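Local coordinates for flagellar motor switch protein FliG (Thermotoga maritima, PDB 3AJC) that probably forms part of the switch complex at the base of the flagellar basal body that sets the direction of flagellar rotation, at residues 3-8 against 32-37; 36-41 against 99-104; 51-56 against 111-116; 57-62 against 92-97; 144-149 against 209-214. One frame throughout, in Å; residues are numbered along the deposited sequence.

Interaction 1: 3-8 against 32-37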
# COMPACT_ATOMS: atom_id res chain seq x y z
N LYS A 3 10.53 -9.63 -16.36
CA LYS A 3 10.90 -8.80 -15.22
C LYS A 3 12.11 -9.34 -14.44
O LYS A 3 12.26 -10.56 -14.24
CB LYS A 3 9.71 -8.67 -14.31
CG LYS A 3 9.88 -7.50 -13.35
CD LYS A 3 8.64 -7.20 -12.54
CE LYS A 3 8.76 -5.87 -11.81
NZ LYS A 3 7.60 -5.80 -10.90
N PRO A 4 12.99 -8.42 -14.00
CA PRO A 4 14.20 -8.75 -13.25
C PRO A 4 13.85 -9.53 -11.98
O PRO A 4 12.79 -9.30 -11.38
CB PRO A 4 14.81 -7.37 -12.98
CG PRO A 4 14.35 -6.52 -14.14
CD PRO A 4 12.91 -6.98 -14.29
N PHE A 5 14.71 -10.47 -11.60
CA PHE A 5 14.51 -11.27 -10.39
C PHE A 5 13.32 -12.17 -10.50
O PHE A 5 12.92 -12.76 -9.50
CB PHE A 5 14.36 -10.37 -9.15
CG PHE A 5 15.57 -9.53 -8.92
CD1 PHE A 5 16.72 -10.10 -8.40
CD2 PHE A 5 15.63 -8.22 -9.35
CE1 PHE A 5 17.90 -9.39 -8.33
CE2 PHE A 5 16.83 -7.50 -9.27
CZ PHE A 5 17.96 -8.09 -8.76
N SER A 6 12.77 -12.26 -11.70
CA SER A 6 11.63 -13.11 -11.91
C SER A 6 11.94 -14.57 -11.59
O SER A 6 11.00 -15.33 -11.40
CB SER A 6 11.16 -13.01 -13.36
OG SER A 6 10.82 -14.30 -13.84
N PHE A 7 13.21 -14.97 -11.54
CA PHE A 7 13.52 -16.37 -11.24
C PHE A 7 13.42 -16.65 -9.74
O PHE A 7 13.73 -17.76 -9.28
CB PHE A 7 14.93 -16.72 -11.75
CG PHE A 7 16.01 -15.94 -11.05
CD1 PHE A 7 16.55 -14.78 -11.61
CD2 PHE A 7 16.37 -16.26 -9.74
CE1 PHE A 7 17.40 -13.94 -10.86
CE2 PHE A 7 17.21 -15.43 -9.00
CZ PHE A 7 17.72 -14.28 -9.56
N VAL A 8 12.99 -15.64 -8.97
CA VAL A 8 12.90 -15.78 -7.53
C VAL A 8 11.83 -16.75 -7.04
O VAL A 8 12.09 -17.49 -6.11
CB VAL A 8 12.69 -14.42 -6.85
CG1 VAL A 8 11.69 -14.54 -5.69
CG2 VAL A 8 14.02 -13.92 -6.29
N LEU A 32 14.35 -6.92 -3.43
CA LEU A 32 13.00 -7.01 -2.88
C LEU A 32 12.00 -6.07 -3.55
O LEU A 32 10.84 -6.43 -3.74
CB LEU A 32 13.00 -6.74 -1.37
CG LEU A 32 13.82 -7.64 -0.42
CD1 LEU A 32 13.23 -7.57 0.99
CD2 LEU A 32 13.78 -9.06 -0.90
N SER A 33 12.46 -4.87 -3.90
CA SER A 33 11.57 -3.90 -4.53
C SER A 33 11.09 -4.41 -5.89
O SER A 33 10.14 -3.87 -6.45
CB SER A 33 12.25 -2.53 -4.68
OG SER A 33 13.12 -2.50 -5.80
N TYR A 34 11.73 -5.46 -6.40
CA TYR A 34 11.34 -6.05 -7.68
C TYR A 34 10.39 -7.24 -7.54
O TYR A 34 9.85 -7.74 -8.53
CB TYR A 34 12.57 -6.51 -8.48
CG TYR A 34 13.16 -5.44 -9.36
CD1 TYR A 34 14.34 -4.79 -8.99
CD2 TYR A 34 12.54 -5.06 -10.54
CE1 TYR A 34 14.89 -3.78 -9.79
CE2 TYR A 34 13.07 -4.06 -11.35
CZ TYR A 34 14.25 -3.42 -10.96
OH TYR A 34 14.79 -2.44 -11.76
N LEU A 35 10.19 -7.70 -6.31
CA LEU A 35 9.33 -8.85 -6.08
C LEU A 35 7.91 -8.48 -5.69
O LEU A 35 7.60 -7.32 -5.40
CB LEU A 35 9.93 -9.73 -4.97
CG LEU A 35 11.37 -10.19 -5.16
CD1 LEU A 35 11.86 -10.85 -3.87
CD2 LEU A 35 11.46 -11.14 -6.35
N ASP A 36 7.05 -9.48 -5.71
CA ASP A 36 5.67 -9.29 -5.30
C ASP A 36 5.86 -9.02 -3.79
O ASP A 36 6.64 -9.70 -3.13
CB ASP A 36 4.89 -10.59 -5.55
CG ASP A 36 3.40 -10.42 -5.38
OD1 ASP A 36 2.89 -9.32 -5.69
OD2 ASP A 36 2.73 -11.40 -4.97
N PRO A 37 5.17 -8.00 -3.25
CA PRO A 37 5.24 -7.61 -1.84
C PRO A 37 5.11 -8.72 -0.78
O PRO A 37 5.89 -8.75 0.18
CB PRO A 37 4.15 -6.56 -1.72
CG PRO A 37 4.21 -5.88 -3.06
CD PRO A 37 4.30 -7.07 -4.00
O HOH W 1 10.52 -9.77 -10.17
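With CG anti to its carbonyl carbon (chi1 -61°), Phe5 sets its ring beside Tyr34, and Phe5 CD2 comes to rest 3.6 Å from Tyr34 CB. The two rings meet obliquely, their planes 36° apart. Pro4 approaches over a face of the Tyr34 ring: Pro4 CB lies 4.2 Å from the ring centroid, close to the normal, in a CH-pi contact well suited to the rigid CH-rich edge of a proline. The extended Lys3 chain brings CE to the edge of the same ring. Lys3 to Ser6 form a type II beta turn in the loop ahead of helix 14-21, packed on the residues after Ser33 in the middle domain; the fixed phi of Pro4 fits the second position, and Phe5 takes the third with a positive phi of 67°. Replacing Tyr34 by an alanine would probably open a gap beside the turn, leaving Pro4 CB and the Phe5 ring without the aromatic surface they rest on. A water bridges the backbones, donating to Pro4 O at 2.6 Å and to Tyr34 O at 2.7 Å. Farther along, Leu35 CD2 presses tightly against Val8 CG1, 3.5 Å away, branched aliphatic groups that suit the place, where Val8 is buried.

Interaction 2: 36-41 against 99-104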
# COMPACT_ATOMS: atom_id res chain seq x y z
N ASP A 36 7.05 -9.48 -5.71
CA ASP A 36 5.67 -9.29 -5.30
C ASP A 36 5.86 -9.02 -3.79
O ASP A 36 6.64 -9.70 -3.13
CB ASP A 36 4.89 -10.59 -5.55
CG ASP A 36 3.40 -10.42 -5.38
OD1 ASP A 36 2.89 -9.32 -5.69
OD2 ASP A 36 2.73 -11.40 -4.97
N PRO A 37 5.17 -8.00 -3.25
CA PRO A 37 5.24 -7.61 -1.84
C PRO A 37 5.11 -8.72 -0.78
O PRO A 37 5.89 -8.75 0.18
CB PRO A 37 4.15 -6.56 -1.72
CG PRO A 37 4.21 -5.88 -3.06
CD PRO A 37 4.30 -7.07 -4.00
N PRO A 38 4.13 -9.63 -0.93
CA PRO A 38 3.99 -10.71 0.08
C PRO A 38 5.27 -11.55 0.12
O PRO A 38 5.69 -12.03 1.17
CB PRO A 38 2.78 -11.51 -0.41
CG PRO A 38 1.97 -10.45 -1.17
CD PRO A 38 3.05 -9.71 -1.93
N VAL A 39 5.87 -11.71 -1.05
CA VAL A 39 7.10 -12.47 -1.19
C VAL A 39 8.20 -11.67 -0.50
O VAL A 39 8.96 -12.21 0.31
CB VAL A 39 7.45 -12.68 -2.67
CG1 VAL A 39 8.79 -13.38 -2.81
CG2 VAL A 39 6.34 -13.48 -3.35
N ALA A 40 8.29 -10.38 -0.83
CA ALA A 40 9.30 -9.52 -0.22
C ALA A 40 9.13 -9.46 1.28
O ALA A 40 10.12 -9.49 2.01
CB ALA A 40 9.21 -8.11 -0.80
N ALA A 41 7.89 -9.36 1.75
CA ALA A 41 7.65 -9.28 3.19
C ALA A 41 8.14 -10.57 3.85
O ALA A 41 8.75 -10.53 4.91
CB ALA A 41 6.15 -9.05 3.48
N MET A 99 5.13 -3.70 4.28
CA MET A 99 4.80 -3.56 5.69
C MET A 99 3.43 -4.18 6.00
O MET A 99 3.23 -4.79 7.05
CB MET A 99 4.83 -2.08 6.10
CG MET A 99 6.23 -1.44 6.11
SD MET A 99 7.24 -1.93 7.54
CE MET A 99 6.72 -0.72 8.75
N ASN A 100 2.49 -4.05 5.08
CA ASN A 100 1.16 -4.61 5.30
C ASN A 100 1.19 -6.15 5.32
O ASN A 100 0.41 -6.80 6.01
CB ASN A 100 0.18 -4.14 4.22
CG ASN A 100 -0.38 -2.76 4.51
OD1 ASN A 100 -0.64 -2.41 5.65
ND2 ASN A 100 -0.60 -1.99 3.45
N ASN A 101 2.12 -6.73 4.57
CA ASN A 101 2.24 -8.18 4.50
C ASN A 101 3.20 -8.80 5.50
O ASN A 101 3.38 -10.02 5.49
CB ASN A 101 2.64 -8.58 3.08
CG ASN A 101 1.53 -8.34 2.09
OD1 ASN A 101 0.49 -9.02 2.11
ND2 ASN A 101 1.73 -7.37 1.21
N LEU A 102 3.83 -7.98 6.34
CA LEU A 102 4.73 -8.50 7.35
C LEU A 102 3.87 -8.95 8.52
O LEU A 102 2.69 -8.59 8.59
CB LEU A 102 5.69 -7.41 7.87
CG LEU A 102 7.02 -7.10 7.18
CD1 LEU A 102 7.72 -5.94 7.93
CD2 LEU A 102 7.91 -8.33 7.17
N ASP A 103 4.44 -9.75 9.41
CA ASP A 103 3.71 -10.16 10.59
C ASP A 103 3.65 -8.87 11.41
O ASP A 103 4.58 -8.05 11.36
CB ASP A 103 4.48 -11.24 11.37
CG ASP A 103 5.87 -10.79 11.77
OD1 ASP A 103 6.74 -10.65 10.88
OD2 ASP A 103 6.10 -10.56 12.98
N ARG A 104 2.57 -8.68 12.15
CA ARG A 104 2.37 -7.50 12.98
C ARG A 104 3.58 -7.10 13.82
O ARG A 104 3.99 -5.94 13.82
CB ARG A 104 1.19 -7.73 13.92
CG ARG A 104 0.25 -6.55 14.04
CD ARG A 104 -1.16 -7.06 13.98
NE ARG A 104 -1.32 -7.90 12.80
CZ ARG A 104 -2.35 -8.72 12.58
NH1 ARG A 104 -3.33 -8.80 13.48
NH2 ARG A 104 -2.40 -9.44 11.48
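The flat side-chain amide of Asn101 has the ring of Pro38 over one of its faces, with Pro38 CG 3.9 Å from Asn101 OD1, while Pro37 CB approaches the nitrogen end, 3.9 Å from Asn101 ND2. The two prolines open helix 37-46, and Asn101 lies at the C-terminal end of helix 92-100, so in this all-helical fold the start of one helix packs against the link between helices 92-100 and 104-117. Proline is at home at a helix start, where its missing N-H costs no hydrogen bond. Asp36 precedes it at the N-cap position. Asn101 keeps CG anti to its carbonyl carbon (chi1 -69°), which sets the amide alongside Pro38, the two side chains pointing the same way. Its ND2 also makes a weak hydrogen bond back to Glu97 O, a link that should limit rotation of the amide.

No hydrogen bond joins the two segments. One turn into the helix, Ala41 puts only a methyl between the backbones, letting the CA atoms of Ala41 and Leu102 come within 5.1 Å. Ala41 CB packs 3.6 Å from Asn101 CB and touches Asn101 O as well, and Ile98 of helix 92-100 also meets Ala41. Leu102 also touches Ile110 of helix 104-117, while Asp103 caps the start of that helix. Between these neighbours Leu102 CD2 reaches back to the backbone of Ala41, lying 4.2 Å from Ala41 CB and 3.3 Å from Ala41 O.

Interaction 3: 51-56 against 111-116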
# COMPACT_ATOMS: atom_id res chain seq x y z
N LEU A 51 19.07 -5.98 9.90
CA LEU A 51 18.97 -5.50 8.52
C LEU A 51 17.57 -5.00 8.17
O LEU A 51 17.41 -4.15 7.30
CB LEU A 51 19.31 -6.63 7.55
CG LEU A 51 20.64 -7.36 7.68
CD1 LEU A 51 20.73 -8.41 6.58
CD2 LEU A 51 21.80 -6.37 7.58
N GLN A 52 16.57 -5.55 8.86
CA GLN A 52 15.17 -5.24 8.60
C GLN A 52 14.80 -3.77 8.40
O GLN A 52 14.35 -3.41 7.32
CB GLN A 52 14.29 -5.90 9.67
CG GLN A 52 14.62 -7.38 9.86
CD GLN A 52 13.61 -8.15 10.70
OE1 GLN A 52 13.16 -7.68 11.75
NE2 GLN A 52 13.26 -9.34 10.24
N THR A 53 15.01 -2.93 9.41
CA THR A 53 14.67 -1.52 9.27
C THR A 53 15.44 -0.81 8.16
O THR A 53 14.85 -0.14 7.30
CB THR A 53 14.89 -0.75 10.58
OG1 THR A 53 14.08 -1.32 11.61
CG2 THR A 53 14.48 0.70 10.40
N GLU A 54 16.76 -0.96 8.18
CA GLU A 54 17.61 -0.32 7.17
C GLU A 54 17.18 -0.72 5.76
O GLU A 54 17.04 0.14 4.88
CB GLU A 54 19.07 -0.71 7.42
CG GLU A 54 20.02 0.48 7.65
CD GLU A 54 19.48 1.52 8.65
OE1 GLU A 54 18.91 1.14 9.70
OE2 GLU A 54 19.65 2.74 8.38
N VAL A 55 16.94 -2.01 5.54
CA VAL A 55 16.52 -2.49 4.22
C VAL A 55 15.16 -1.91 3.84
O VAL A 55 14.94 -1.55 2.68
CB VAL A 55 16.43 -4.03 4.19
CG1 VAL A 55 15.59 -4.48 3.00
CG2 VAL A 55 17.84 -4.63 4.12
N LEU A 56 14.26 -1.82 4.81
CA LEU A 56 12.93 -1.30 4.53
C LEU A 56 13.03 0.19 4.16
O LEU A 56 12.35 0.67 3.25
CB LEU A 56 12.00 -1.50 5.74
CG LEU A 56 10.50 -1.23 5.54
CD1 LEU A 56 10.20 0.26 5.48
CD2 LEU A 56 10.04 -1.92 4.26
N MET A 111 8.41 0.08 12.21
CA MET A 111 7.72 1.36 12.24
C MET A 111 8.16 2.19 13.44
O MET A 111 8.37 3.40 13.31
CB MET A 111 6.20 1.14 12.26
CG MET A 111 5.36 2.43 12.16
SD MET A 111 5.79 3.50 10.75
CE MET A 111 4.83 2.76 9.34
N ASP A 112 8.32 1.55 14.60
CA ASP A 112 8.76 2.26 15.79
C ASP A 112 10.14 2.85 15.58
O ASP A 112 10.40 3.98 15.97
CB ASP A 112 8.79 1.32 17.01
CG ASP A 112 7.41 1.05 17.58
OD1 ASP A 112 6.44 1.75 17.19
OD2 ASP A 112 7.29 0.15 18.44
N LYS A 113 11.03 2.10 14.95
CA LYS A 113 12.36 2.61 14.70
C LYS A 113 12.33 3.77 13.70
O LYS A 113 13.00 4.78 13.91
CB LYS A 113 13.30 1.52 14.17
CG LYS A 113 14.74 2.00 14.11
CD LYS A 113 15.66 1.09 13.33
CE LYS A 113 17.11 1.57 13.39
NZ LYS A 113 18.01 0.80 12.46
N LEU A 114 11.55 3.65 12.63
CA LEU A 114 11.48 4.72 11.64
C LEU A 114 10.90 5.99 12.26
O LEU A 114 11.29 7.10 11.89
CB LEU A 114 10.63 4.31 10.44
CG LEU A 114 11.14 3.21 9.51
CD1 LEU A 114 10.14 3.04 8.37
CD2 LEU A 114 12.51 3.55 8.97
N VAL A 115 9.97 5.82 13.19
CA VAL A 115 9.35 6.94 13.85
C VAL A 115 10.44 7.71 14.60
O VAL A 115 10.40 8.94 14.69
CB VAL A 115 8.28 6.47 14.85
CG1 VAL A 115 7.87 7.62 15.77
CG2 VAL A 115 7.06 5.95 14.10
N GLN A 116 11.41 6.97 15.12
CA GLN A 116 12.50 7.57 15.87
C GLN A 116 13.59 8.21 15.02
O GLN A 116 14.05 9.31 15.33
CB GLN A 116 13.12 6.54 16.81
CG GLN A 116 12.39 6.42 18.13
CD GLN A 116 12.42 7.72 18.94
OE1 GLN A 116 11.79 7.82 19.99
NE2 GLN A 116 13.17 8.71 18.45
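Thr53 and Leu114 make the tight part of this contact between helices 49-60 and 104-117, with Thr53 CG2 3.7 Å from Leu114 CD2 as the two side chains run antiparallel past one another. Deeper in, Leu56 CD1 meets Leu114 CD1 at 4.0 Å, the two leucines lying roughly perpendicular; branched aliphatic chains fill this interior, where Ile125 of helix 119-128 touches both. The apolar threonine methyl fits against Leu114, and the helix axes here pass 9.9 Å apart at a crossing angle of -61°. The solvent side is looser and polar. Lys113, exposed and extended from CB outward, carries its ammonium to Glu54, where Lys113 NZ donates to Glu54 OE1 at 2.9 Å, a salt bridge in which the nitrogen approaches OE1 nearly in line with its C-O bond. The CB of Glu54 points away from helix 104-117, and it is a bend at chi2 (47°) that lets the carboxylate reach back. The other oxygen, Glu54 OE2, pairs with Lys57, so two lysines share one carboxylate and probably stabilise its negative charge. Were Glu54 an alanine, Lys113 and Lys57 would probably both lose their common acid mate, leaving the lysine ends free to swing. The Glu54 side chain lies about 5 Å from that of Arg58, so this helix crossing lies next to part of the EHPQR motif, important for interaction with FliM.

Interaction 4: 57-62 against 92-97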
# COMPACT_ATOMS: atom_id res chain seq x y z
N LYS A 57 13.90 0.91 4.88
CA LYS A 57 14.10 2.34 4.61
C LYS A 57 14.68 2.56 3.20
O LYS A 57 14.23 3.46 2.48
CB LYS A 57 15.02 2.95 5.66
CG LYS A 57 15.13 4.47 5.58
CD LYS A 57 16.05 5.02 6.66
CE LYS A 57 17.51 4.68 6.38
NZ LYS A 57 18.43 5.22 7.43
N ARG A 58 15.66 1.75 2.82
CA ARG A 58 16.28 1.86 1.50
C ARG A 58 15.28 1.55 0.40
O ARG A 58 15.38 2.08 -0.71
CB ARG A 58 17.47 0.92 1.39
CG ARG A 58 18.72 1.44 2.07
CD ARG A 58 19.81 0.38 2.13
NE ARG A 58 20.99 0.87 2.82
CZ ARG A 58 21.84 1.76 2.31
NH1 ARG A 58 21.63 2.26 1.10
NH2 ARG A 58 22.88 2.16 3.02
N ILE A 59 14.31 0.69 0.69
CA ILE A 59 13.30 0.35 -0.30
C ILE A 59 12.40 1.57 -0.46
O ILE A 59 11.98 1.92 -1.57
CB ILE A 59 12.45 -0.87 0.15
CG1 ILE A 59 13.30 -2.14 0.11
CG2 ILE A 59 11.22 -1.01 -0.75
CD1 ILE A 59 12.59 -3.40 0.59
N ALA A 60 12.11 2.21 0.67
CA ALA A 60 11.26 3.39 0.69
C ALA A 60 11.91 4.57 -0.04
O ALA A 60 11.23 5.34 -0.70
CB ALA A 60 10.96 3.78 2.13
N LEU A 61 13.23 4.68 0.08
CA LEU A 61 13.98 5.78 -0.55
C LEU A 61 14.88 5.28 -1.66
O LEU A 61 15.93 5.87 -1.94
CB LEU A 61 14.82 6.49 0.52
CG LEU A 61 14.10 7.00 1.77
CD1 LEU A 61 15.14 7.32 2.82
CD2 LEU A 61 13.25 8.23 1.45
N LEU A 62 14.47 4.20 -2.31
CA LEU A 62 15.26 3.57 -3.36
C LEU A 62 16.05 4.45 -4.33
O LEU A 62 17.25 4.25 -4.50
CB LEU A 62 14.40 2.60 -4.16
CG LEU A 62 15.25 1.62 -4.98
CD1 LEU A 62 16.03 0.71 -4.04
CD2 LEU A 62 14.35 0.79 -5.87
N ILE A 92 7.67 4.59 -1.75
CA ILE A 92 6.79 4.52 -0.59
C ILE A 92 5.70 3.46 -0.70
O ILE A 92 5.41 2.78 0.28
CB ILE A 92 6.12 5.90 -0.32
CG1 ILE A 92 7.20 6.98 -0.17
CG2 ILE A 92 5.25 5.83 0.93
CD1 ILE A 92 8.21 6.69 0.92
N ASP A 93 5.09 3.33 -1.87
CA ASP A 93 4.04 2.34 -2.06
C ASP A 93 4.56 0.90 -1.88
O ASP A 93 3.93 0.08 -1.22
CB ASP A 93 3.42 2.50 -3.45
CG ASP A 93 2.13 3.31 -3.42
OD1 ASP A 93 1.09 2.75 -2.98
OD2 ASP A 93 2.16 4.50 -3.81
N THR A 94 5.71 0.61 -2.47
CA THR A 94 6.31 -0.70 -2.33
C THR A 94 6.53 -1.01 -0.85
O THR A 94 6.09 -2.05 -0.35
CB THR A 94 7.67 -0.74 -3.05
OG1 THR A 94 7.47 -0.37 -4.42
CG2 THR A 94 8.29 -2.14 -2.99
N ALA A 95 7.19 -0.09 -0.15
CA ALA A 95 7.48 -0.24 1.27
C ALA A 95 6.21 -0.50 2.09
O ALA A 95 6.17 -1.42 2.90
CB ALA A 95 8.19 1.00 1.78
N ALA A 96 5.19 0.32 1.86
CA ALA A 96 3.92 0.20 2.57
C ALA A 96 3.26 -1.16 2.33
O ALA A 96 2.66 -1.74 3.24
CB ALA A 96 2.97 1.34 2.15
N GLU A 97 3.35 -1.63 1.09
CA GLU A 97 2.76 -2.91 0.71
C GLU A 97 3.50 -4.04 1.42
O GLU A 97 2.89 -5.03 1.84
CB GLU A 97 2.84 -3.08 -0.82
CG GLU A 97 1.69 -2.39 -1.57
CD GLU A 97 2.01 -2.07 -3.04
OE1 GLU A 97 2.68 -2.88 -3.71
OE2 GLU A 97 1.58 -1.00 -3.52
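Ala60, at the C-terminal end of helix 49-60, which carries Arg58 of the EHPQR motif, packs against Ile92 and Ala95 at the start of helix 92-100. Alanine suits both sides: Ala60 CB and Ala95 CB, the only side-chain atoms of this pair, meet at 3.9 Å. The small Ala60 and the outward CB of Ile92 go with an approach of their CA atoms to 4.8 Å. The Ile92 chain then folds back (chi2 -57°) and brings CD1 3.7 Å from Ala60 O, also touching the methyl of Ala60. One residue earlier, Ile59 CG2 lies 3.9 Å from Thr94 CG2, the two side chains nearly at right angles. Thr94 divides its two branches usefully: the hydroxyl, beside its own backbone N, makes a weak hydrogen bond to Gly90 O, while the methyl faces the apolar Ile59. No hydrogen bond spans the two segments, although Ile59 is bonded through its backbone to Gly91 just before the second. The interface is thus buried apolar helix packing. Its first helix turns another side to helix 25-33 and the residue before it, where Arg58 NH1 bonds Gln26 OE1 and the arginine touches His24 and Pro25, bringing together members of the EHPQR motif, important for interaction with FliM.

Interaction 5: 144-149 against 209-214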
# COMPACT_ATOMS: atom_id res chain seq x y z
N GLN A 144 -18.66 9.90 5.65
CA GLN A 144 -19.58 10.71 4.86
C GLN A 144 -18.78 11.70 4.01
O GLN A 144 -19.07 11.90 2.83
CB GLN A 144 -20.53 11.48 5.79
CG GLN A 144 -21.61 10.62 6.44
CD GLN A 144 -22.11 11.18 7.77
OE1 GLN A 144 -22.12 12.39 7.98
NE2 GLN A 144 -22.54 10.28 8.66
N LEU A 145 -17.77 12.30 4.60
CA LEU A 145 -16.91 13.23 3.88
C LEU A 145 -16.39 12.54 2.60
O LEU A 145 -16.43 13.11 1.51
CB LEU A 145 -15.72 13.61 4.76
CG LEU A 145 -14.95 14.90 4.46
CD1 LEU A 145 -15.61 16.04 5.24
CD2 LEU A 145 -13.49 14.75 4.87
N VAL A 146 -15.92 11.31 2.77
CA VAL A 146 -15.38 10.52 1.67
C VAL A 146 -16.42 10.17 0.60
O VAL A 146 -16.15 10.29 -0.60
CB VAL A 146 -14.74 9.21 2.21
CG1 VAL A 146 -14.24 8.32 1.06
CG2 VAL A 146 -13.59 9.56 3.15
N LEU A 147 -17.60 9.75 1.03
CA LEU A 147 -18.67 9.37 0.13
C LEU A 147 -19.08 10.44 -0.89
O LEU A 147 -19.37 10.14 -2.05
CB LEU A 147 -19.89 8.92 0.93
CG LEU A 147 -19.68 7.64 1.75
CD1 LEU A 147 -20.98 7.23 2.40
CD2 LEU A 147 -19.18 6.52 0.84
N ARG A 148 -19.08 11.70 -0.46
CA ARG A 148 -19.44 12.78 -1.37
C ARG A 148 -18.47 12.89 -2.54
O ARG A 148 -18.76 13.57 -3.53
CB ARG A 148 -19.51 14.10 -0.61
CG ARG A 148 -20.73 14.22 0.29
CD ARG A 148 -20.70 15.50 1.12
NE ARG A 148 -19.50 15.58 1.94
CZ ARG A 148 -19.34 16.42 2.96
NH1 ARG A 148 -20.31 17.26 3.28
NH2 ARG A 148 -18.20 16.43 3.65
N GLU A 149 -17.32 12.22 -2.43
CA GLU A 149 -16.30 12.27 -3.47
C GLU A 149 -16.25 11.01 -4.33
O GLU A 149 -15.37 10.87 -5.18
CB GLU A 149 -14.93 12.46 -2.81
CG GLU A 149 -14.91 13.56 -1.77
CD GLU A 149 -14.63 14.93 -2.36
OE1 GLU A 149 -14.91 15.94 -1.68
OE2 GLU A 149 -14.11 14.99 -3.50
N ARG A 209 -6.57 9.34 1.11
CA ARG A 209 -5.21 9.83 1.30
C ARG A 209 -5.14 11.35 1.06
O ARG A 209 -4.40 12.05 1.75
CB ARG A 209 -4.25 9.10 0.36
CG ARG A 209 -2.80 9.14 0.81
CD ARG A 209 -1.98 8.13 0.03
NE ARG A 209 -1.83 8.50 -1.37
CZ ARG A 209 -1.92 7.64 -2.38
NH1 ARG A 209 -2.16 6.35 -2.14
NH2 ARG A 209 -1.75 8.06 -3.63
N ARG A 210 -5.92 11.83 0.10
CA ARG A 210 -5.95 13.26 -0.21
C ARG A 210 -6.73 14.07 0.82
O ARG A 210 -6.35 15.20 1.14
CB ARG A 210 -6.56 13.49 -1.60
CG ARG A 210 -6.79 14.96 -1.92
CD ARG A 210 -7.30 15.15 -3.35
NE ARG A 210 -8.56 14.45 -3.58
CZ ARG A 210 -9.72 14.80 -3.03
NH1 ARG A 210 -9.80 15.84 -2.21
NH2 ARG A 210 -10.82 14.09 -3.30
N LEU A 211 -7.81 13.50 1.33
CA LEU A 211 -8.63 14.20 2.32
C LEU A 211 -7.95 14.28 3.68
O LEU A 211 -8.37 15.04 4.54
CB LEU A 211 -9.99 13.53 2.47
CG LEU A 211 -11.00 13.87 1.37
CD1 LEU A 211 -12.32 13.19 1.67
CD2 LEU A 211 -11.20 15.38 1.30
N GLU A 212 -6.90 13.49 3.88
CA GLU A 212 -6.19 13.54 5.15
C GLU A 212 -4.98 14.45 5.02
O GLU A 212 -4.51 15.02 6.00
CB GLU A 212 -5.77 12.14 5.59
CG GLU A 212 -4.83 11.42 4.67
CD GLU A 212 -4.49 10.04 5.18
OE1 GLU A 212 -4.10 9.94 6.36
OE2 GLU A 212 -4.61 9.06 4.41
N GLU A 213 -4.48 14.59 3.79
CA GLU A 213 -3.36 15.47 3.52
C GLU A 213 -3.92 16.86 3.75
O GLU A 213 -3.21 17.80 4.11
CB GLU A 213 -2.90 15.32 2.07
CG GLU A 213 -2.13 14.04 1.79
CD GLU A 213 -0.63 14.22 1.97
OE1 GLU A 213 0.10 13.22 1.86
OE2 GLU A 213 -0.19 15.37 2.21
N ALA A 214 -5.22 16.98 3.53
CA ALA A 214 -5.95 18.23 3.72
C ALA A 214 -6.33 18.31 5.20
O ALA A 214 -7.14 19.14 5.61
CB ALA A 214 -7.20 18.25 2.86
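Leu211 CD1 is the hub of the contact: it lies 3.7 Å from Leu145 CD2 and 4.1 Å from Val146 CG2, and it also brushes the aliphatic part of Glu149, 4.3 Å from Glu149 CG. A leucine suits the spot, because a single methyl at the end of a buried side chain can reach two residues of helix 140-147 and a third, Glu149, in the loop after it. With CG anti to its own carbonyl carbon (chi1 -79°), Leu211 extends straight across to them.

On the exposed side Glu149 meets Arg210. Arg210 NH2 donates to Glu149 OE2 at 3.4 Å, a weak hydrogen bond within a salt bridge; its N-H...O angle of 142° is far from straight. The oxygen sits at the edge of the guanidinium, near its plane, but the carboxylate itself is turned 60° against it, so the pair is not the flat two-pronged kind. A bend in the arginine at chi3 carries its head over to the acid.

Farther out, Leu145 touches Glu216 and Leu211 touches Ile217 in the C-terminal loop. Val146 and Glu149 lean on Ile208 and Ile207, one turn earlier on helix 194-213. Within the FliG C-terminal domain family, the contact lays helix 140-147 and the loop after it against the C-terminal end of helix 194-213, which Glu213 ties to Arg127 of helix 119-128 by a salt bridge.

From the N terminus, interaction 1 closes the first loop, where residues 32-37 come back to residues 3-8. Interaction 2 opens where that one ends, sharing Asp36 and Pro37, and closes a wider loop at residues 99-104. Interaction 3 starts within that loop but closes beyond it, on helix 104-117, so the two cross. Interaction 4, which joins helices 49-60 and 92-100, lies within the spans of both and touches each by packing. Interaction 1 holds the N-terminal loop on helix 25-33, while interactions 2 to 4 knit helices 37-46 and 49-60 to helices 92-100 and 104-117. Interaction 5 follows in series, touching none of them, and ties helix 140-147 to the end of helix 194-213.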